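Local coordinates for lysozyme (Penaeus vannamei, PDB 6UKC), which probably hydrolyses the beta-1,4 linkages between N-acetylmuramic acid and N-acetylglucosamine in bacterial peptidoglycan, and those of chitodextrins, as a C-type lysozyme of innate immunity, at residues Tyr20-Ser23 with Asn24-Lys28; Ala116-Ser119 with Lys120-Arg124. One frame throughout, in Å; residues are numbered along the deposited sequence.

Contact 1: Tyr20-Ser23 with Asn24-Lys28; sequences YYLS and NDDIK
Ser23 and Ile27 join the loop Tyr20-Ser23 to the first turn of the helix that Asn24-Lys28 opens: Ile27 N donates to Ser23 O over 2.8 Å, the first i to i+4 bond of the new helix. Ahead of it the chain has just left helix 9-20, with Tyr21 at positive phi, and Leu22 and Ser23 run extended before the helix begins. The Ser23 side chain adds a second bond to the first turn, to a different N-H. Its OG sits between the backbone N and the carbonyl carbon (chi1 68°), which swings it over the opening turn to accept from Asp26 N at 3.2 Å with an N-H...O angle of 161°. This is a serine N-cap, the side chain standing in for a carbonyl that the missing preceding turn cannot supply. The return path runs through solvent: a water accepts from Ser23 N at 2.9 Å and donates to Asp26 OD2 at 2.6 Å, so the carboxylate reaches the N-cap backbone indirectly. A negative charge at this end of a helix should suit the helix dipole. On the buried side Leu22 lays its CB against Ile27 CG1, 3.7 Å apart, while Ile27 CD1 comes up to Leu22 O at 3.4 Å. Both side chains also rest on Leu16 of helix 9-20, and Lys17 NZ of that helix hydrogen-bonds to both Leu22 O and Asn24 OD1.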
ATOM      1  N   TYR A  20       9.274   6.080   9.756  1.00 18.38           N
ATOM      2  CA  TYR A  20       7.822   6.128  10.090  1.00 17.78           C
ATOM      3  C   TYR A  20       7.508   5.456  11.433  1.00 19.00           C
ATOM      4  O   TYR A  20       6.324   5.563  11.860  1.00 19.86           O
ATOM      5  CB  TYR A  20       7.030   5.514   8.936  1.00 17.54           C
ATOM      6  CG  TYR A  20       7.235   6.277   7.659  1.00 16.85           C
ATOM      7  CD1 TYR A  20       6.639   7.520   7.485  1.00 15.92           C
ATOM      8  CD2 TYR A  20       8.097   5.818   6.682  1.00 16.21           C
ATOM      9  CE1 TYR A  20       6.852   8.262   6.336  1.00 15.87           C
ATOM     10  CE2 TYR A  20       8.343   6.569   5.541  1.00 16.82           C
ATOM     11  CZ  TYR A  20       7.711   7.786   5.364  1.00 15.58           C
ATOM     12  OH  TYR A  20       7.915   8.504   4.228  1.00 15.95           O
ATOM     13  N   TYR A  21       8.485   4.788  12.080  1.00 19.25           N
ATOM     14  CA  TYR A  21       8.320   4.163  13.419  1.00 19.79           C
ATOM     15  C   TYR A  21       7.083   3.257  13.388  1.00 18.82           C
ATOM     16  O   TYR A  21       6.272   3.224  14.345  1.00 16.30           O
ATOM     17  CB  TYR A  21       8.173   5.225  14.518  1.00 21.82           C
ATOM     18  CG  TYR A  21       9.119   6.383  14.368  1.00 23.93           C
ATOM     19  CD1 TYR A  21      10.493   6.198  14.511  1.00 27.77           C
ATOM     20  CD2 TYR A  21       8.666   7.644  14.010  1.00 24.25           C
ATOM     21  CE1 TYR A  21      11.399   7.235  14.326  1.00 26.33           C
ATOM     22  CE2 TYR A  21       9.560   8.693  13.820  1.00 27.03           C
ATOM     23  CZ  TYR A  21      10.926   8.487  13.986  1.00 26.63           C
ATOM     24  OH  TYR A  21      11.819   9.495  13.805  1.00 29.43           O
ATOM     25  N   LEU A  22       6.901   2.536  12.289  1.00 18.03           N
ATOM     26  CA  LEU A  22       5.748   1.614  12.204  1.00 17.39           C
ATOM     27  C   LEU A  22       6.073   0.414  13.082  1.00 17.54           C
ATOM     28  O   LEU A  22       7.273   0.043  13.161  1.00 19.29           O
ATOM     29  CB  LEU A  22       5.522   1.188  10.752  1.00 17.27           C
ATOM     30  CG  LEU A  22       5.109   2.279   9.774  1.00 17.07           C
ATOM     31  CD1 LEU A  22       4.459   1.655   8.557  1.00 17.10           C
ATOM     32  CD2 LEU A  22       4.145   3.285  10.404  1.00 16.75           C
ATOM     33  N   SER A  23       5.038  -0.175  13.674  1.00 17.01           N
ATOM     34  CA  SER A  23       5.072  -1.495  14.352  1.00 16.45           C
ATOM     35  C   SER A  23       5.418  -2.586  13.344  1.00 15.75           C
ATOM     36  O   SER A  23       5.103  -2.412  12.130  1.00 16.11           O
ATOM     37  CB  SER A  23       3.738  -1.809  15.010  1.00 16.34           C
ATOM     38  OG  SER A  23       2.721  -2.019  14.036  1.00 15.97           O
ATOM     39  N   ASN A  24       5.965  -3.688  13.863  1.00 15.71           N
ATOM     40  CA  ASN A  24       6.294  -4.935  13.126  1.00 16.56           C
ATOM     41  C   ASN A  24       5.059  -5.481  12.405  1.00 17.06           C
ATOM     42  O   ASN A  24       5.208  -5.919  11.246  1.00 17.36           O
ATOM     43  CB  ASN A  24       6.863  -5.992  14.067  1.00 16.35           C
ATOM     44  CG  ASN A  24       8.278  -5.680  14.478  1.00 17.62           C
ATOM     45  OD1 ASN A  24       8.880  -4.711  14.011  1.00 20.76           O
ATOM     46  ND2 ASN A  24       8.806  -6.479  15.376  1.00 19.36           N
ATOM     47  N   ASP A  25       3.901  -5.466  13.076  1.00 18.54           N
ATOM     48  CA  ASP A  25       2.613  -5.904  12.491  1.00 20.44           C
ATOM     49  C   ASP A  25       2.317  -5.052  11.253  1.00 19.64           C
ATOM     50  O   ASP A  25       1.956  -5.606  10.202  1.00 19.24           O
ATOM     51  CB  ASP A  25       1.428  -5.778  13.456  1.00 22.08           C
ATOM     52  CG  ASP A  25       0.212  -6.490  12.879  1.00 24.45           C
ATOM     53  OD1 ASP A  25       0.260  -7.742  12.826  1.00 29.46           O
ATOM     54  OD2 ASP A  25      -0.718  -5.802  12.374  1.00 23.52           O
ATOM     55  N   ASP A  26       2.411  -3.736  11.391  1.00 18.63           N
ATOM     56  CA  ASP A  26       2.162  -2.828  10.252  1.00 16.84           C
ATOM     57  C   ASP A  26       3.158  -3.197   9.172  1.00 16.59           C
ATOM     58  O   ASP A  26       2.701  -3.434   7.999  1.00 18.08           O
ATOM     59  CB  ASP A  26       2.273  -1.352  10.641  1.00 17.38           C
ATOM     60  CG  ASP A  26       1.094  -0.815  11.444  1.00 16.48           C
ATOM     61  OD1 ASP A  26       0.264  -1.645  11.921  1.00 15.10           O
ATOM     62  OD2 ASP A  26       1.030   0.417  11.592  1.00 15.16           O
ATOM     63  N   ILE A  27       4.446  -3.286   9.540  1.00 16.55           N
ATOM     64  CA  ILE A  27       5.537  -3.424   8.525  1.00 16.46           C
ATOM     65  C   ILE A  27       5.327  -4.733   7.742  1.00 17.54           C
ATOM     66  O   ILE A  27       5.214  -4.670   6.480  1.00 17.38           O
ATOM     67  CB  ILE A  27       6.941  -3.322   9.140  1.00 16.52           C
ATOM     68  CG1 ILE A  27       7.269  -1.880   9.553  1.00 16.76           C
ATOM     69  CG2 ILE A  27       7.998  -3.873   8.187  1.00 16.71           C
ATOM     70  CD1 ILE A  27       8.456  -1.760  10.477  1.00 16.32           C
ATOM     71  N   LYS A  28       5.203  -5.874   8.433  1.00 18.76           N
ATOM     72  CA  LYS A  28       5.123  -7.180   7.710  1.00 19.28           C
ATOM     73  C   LYS A  28       3.947  -7.133   6.726  1.00 18.14           C
ATOM     74  O   LYS A  28       4.078  -7.676   5.598  1.00 18.02           O
ATOM     75  CB  LYS A  28       5.029  -8.360   8.682  1.00 19.65           C
ATOM     76  CG  LYS A  28       3.755  -8.448   9.508  1.00 20.49           C
ATOM     77  CD  LYS A  28       3.911  -9.412  10.655  1.00 20.75           C
ATOM     78  CE  LYS A  28       2.600  -9.853  11.267  1.00 20.84           C
ATOM     79  NZ  LYS A  28       2.869 -10.738  12.434  1.00 21.84           N
TER
HETATM   80  O   HOH W   1       2.521   1.296  13.469  1.00 18.80           O

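Contact 2: Ala116-Ser119 with Lys120-Arg124; sequences AYNS and KCKNR
Tyr117 reaches forward from helix 115-121 and lies against Cys121 and Lys122, which follow it in the chain. Its CB points away from Lys120-Arg124, but with CG anti to the backbone N (chi1 174°) the ring swings back alongside the following turn. CD1 is the first atom to touch, meeting Cys121 CB at 3.7 Å in an oblique approach. Farther out, CE1 and CZ pass near the Lys122 backbone, whose CA lies over one face of the ring; over the same face, CE2 packs on Lys122 CB at 3.6 Å. At the tip, OH has Lys122 CA and CG as neighbours, each 3.9 Å away. The lysine side chain crosses the tyrosine at about a right angle, offering the aliphatic start of its chain to the ring.

The backbone of the same tyrosine holds the turn that its ring covers. Tyr117 O accepts two N-H groups: Lys122 N at 2.8 Å, tilted 16° from the carbonyl plane, and Cys121 N at 3.1 Å, well above that plane. One residue earlier, Ala116 O accepts from Lys120 N at 2.8 Å. The Tyr117 side chain also touches Asn29 and Ile33 of helix 24-38, the helix to which Cys121 is tied by its disulfide with Cys32. The i to i+5 bond from Lys122 N marks a pi-type widening at the C-terminal end of a short helix, which leads directly into a type II beta turn from Cys121 to Arg124.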
ATOM      1  N   ALA A 116      -4.048  -8.152  -3.440  1.00 23.68           N
ATOM      2  CA  ALA A 116      -2.796  -8.880  -3.101  1.00 24.58           C
ATOM      3  C   ALA A 116      -2.859  -9.391  -1.658  1.00 22.83           C
ATOM      4  O   ALA A 116      -2.309 -10.489  -1.386  1.00 22.58           O
ATOM      5  CB  ALA A 116      -1.569  -8.018  -3.319  1.00 25.20           C
ATOM      6  N   TYR A 117      -3.482  -8.627  -0.755  1.00 22.30           N
ATOM      7  CA  TYR A 117      -3.564  -9.003   0.680  1.00 22.06           C
ATOM      8  C   TYR A 117      -4.408 -10.277   0.792  1.00 21.23           C
ATOM      9  O   TYR A 117      -3.982 -11.216   1.471  1.00 20.17           O
ATOM     10  CB  TYR A 117      -4.101  -7.884   1.580  1.00 21.21           C
ATOM     11  CG  TYR A 117      -4.313  -8.357   2.997  1.00 21.53           C
ATOM     12  CD1 TYR A 117      -3.253  -8.470   3.883  1.00 20.99           C
ATOM     13  CD2 TYR A 117      -5.562  -8.782   3.425  1.00 21.86           C
ATOM     14  CE1 TYR A 117      -3.433  -8.953   5.168  1.00 21.15           C
ATOM     15  CE2 TYR A 117      -5.764  -9.260   4.707  1.00 21.59           C
ATOM     16  CZ  TYR A 117      -4.693  -9.347   5.582  1.00 21.78           C
ATOM     17  OH  TYR A 117      -4.893  -9.809   6.844  1.00 19.62           O
ATOM     18  N   ASN A 118      -5.542 -10.303   0.092  1.00 22.06           N
ATOM     19  CA  ASN A 118      -6.553 -11.383   0.173  1.00 22.62           C
ATOM     20  C   ASN A 118      -5.946 -12.671  -0.402  1.00 25.27           C
ATOM     21  O   ASN A 118      -6.232 -13.742   0.151  1.00 23.72           O
ATOM     22  CB  ASN A 118      -7.865 -10.945  -0.486  1.00 21.74           C
ATOM     23  CG  ASN A 118      -8.550  -9.823   0.267  1.00 21.55           C
ATOM     24  OD1 ASN A 118      -8.417  -9.715   1.487  1.00 22.07           O
ATOM     25  ND2 ASN A 118      -9.281  -8.981  -0.443  1.00 20.32           N
ATOM     26  N   SER A 119      -5.088 -12.585  -1.428  1.00 25.48           N
ATOM     27  CA  SER A 119      -4.558 -13.784  -2.126  1.00 24.92           C
ATOM     28  C   SER A 119      -3.199 -14.203  -1.551  1.00 25.66           C
ATOM     29  O   SER A 119      -2.924 -15.400  -1.552  1.00 26.72           O
ATOM     30  CB  SER A 119      -4.473 -13.548  -3.599  1.00 24.49           C
ATOM     31  OG  SER A 119      -3.851 -12.305  -3.828  1.00 27.74           O
ATOM     32  N   LYS A 120      -2.357 -13.276  -1.092  1.00 25.04           N
ATOM     33  CA  LYS A 120      -0.925 -13.605  -0.846  1.00 23.15           C
ATOM     34  C   LYS A 120      -0.499 -13.397   0.614  1.00 22.12           C
ATOM     35  O   LYS A 120       0.563 -13.940   0.988  1.00 21.49           O
ATOM     36  CB  LYS A 120      -0.061 -12.771  -1.788  1.00 23.57           C
ATOM     37  CG  LYS A 120      -0.243 -13.126  -3.252  1.00 25.29           C
ATOM     38  CD  LYS A 120       0.532 -14.350  -3.621  1.00 27.95           C
ATOM     39  CE  LYS A 120      -0.043 -15.078  -4.813  1.00 30.34           C
ATOM     40  NZ  LYS A 120      -0.296 -14.133  -5.921  1.00 33.76           N
ATOM     41  N   CYS A 121      -1.230 -12.610   1.406  1.00 19.22           N
ATOM     42  CA  CYS A 121      -0.722 -12.131   2.707  1.00 18.39           C
ATOM     43  C   CYS A 121      -1.635 -12.546   3.867  1.00 18.78           C
ATOM     44  O   CYS A 121      -1.098 -12.770   4.960  1.00 18.99           O
ATOM     45  CB  CYS A 121      -0.542 -10.620   2.670  1.00 18.35           C
ATOM     46  SG  CYS A 121       0.457 -10.034   1.279  1.00 17.14           S
ATOM     47  N   LYS A 122      -2.954 -12.611   3.666  1.00 20.30           N
ATOM     48  CA  LYS A 122      -3.913 -12.930   4.750  1.00 22.42           C
ATOM     49  C   LYS A 122      -3.653 -14.354   5.249  1.00 21.81           C
ATOM     50  O   LYS A 122      -3.607 -15.272   4.421  1.00 22.16           O
ATOM     51  CB  LYS A 122      -5.371 -12.817   4.297  1.00 24.02           C
ATOM     52  CG  LYS A 122      -6.360 -13.156   5.407  1.00 25.60           C
ATOM     53  CD  LYS A 122      -7.822 -12.919   5.074  1.00 28.44           C
ATOM     54  CE  LYS A 122      -8.230 -13.345   3.676  1.00 31.23           C
ATOM     55  NZ  LYS A 122      -9.619 -13.886   3.649  1.00 33.66           N
ATOM     56  N   ASN A 123      -3.478 -14.517   6.561  1.00 22.49           N
ATOM     57  CA  ASN A 123      -3.430 -15.827   7.256  1.00 20.99           C
ATOM     58  C   ASN A 123      -2.052 -16.475   7.053  1.00 20.19           C
ATOM     59  O   ASN A 123      -1.824 -17.576   7.600  1.00 21.03           O
ATOM     60  CB  ASN A 123      -4.599 -16.707   6.818  1.00 21.78           C
ATOM     61  CG  ASN A 123      -5.914 -16.272   7.444  1.00 23.02           C
ATOM     62  OD1 ASN A 123      -5.954 -15.440   8.349  1.00 23.87           O
ATOM     63  ND2 ASN A 123      -7.011 -16.826   6.969  1.00 22.34           N
ATOM     64  N   ARG A 124      -1.139 -15.798   6.368  1.00 17.55           N
ATOM     65  CA  ARG A 124       0.252 -16.261   6.231  1.00 18.46           C
ATOM     66  C   ARG A 124       1.004 -15.927   7.508  1.00 18.47           C
ATOM     67  O   ARG A 124       0.599 -15.057   8.301  1.00 20.48           O
ATOM     68  CB  ARG A 124       0.941 -15.617   5.027  1.00 19.75           C
ATOM     69  CG  ARG A 124       0.282 -15.942   3.691  1.00 21.73           C
ATOM     70  CD  ARG A 124       0.580 -17.364   3.254  1.00 23.12           C
ATOM     71  NE  ARG A 124      -0.145 -17.819   2.072  1.00 25.83           N
ATOM     72  CZ  ARG A 124      -1.259 -18.579   2.089  1.00 28.54           C
ATOM     73  NH1 ARG A 124      -1.822 -18.973   0.958  1.00 31.71           N
ATOM     74  NH2 ARG A 124      -1.835 -18.931   3.226  1.00 28.31           N
TER

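Followed from the N terminus, contact 1 comes first, bridging the short loop between helix 9-20 and helix 24-38; contact 2 comes much later, where helix 115-121 gives way to the turn before helix 126-134. Each is closed locally, and they stand in series, neither nesting nor crossing. Their centres are about 17 Å apart and their nearest atoms about 6 Å, without touching. Helix 24-38 relates them: contact 1 forms its beginning, while contact 2 is fastened farther along it by the Cys32-Cys121 disulfide. Helix 126-134 adds a second relation, since it follows contact 2 and its Asp127 forms a salt bridge with Lys28 of contact 1.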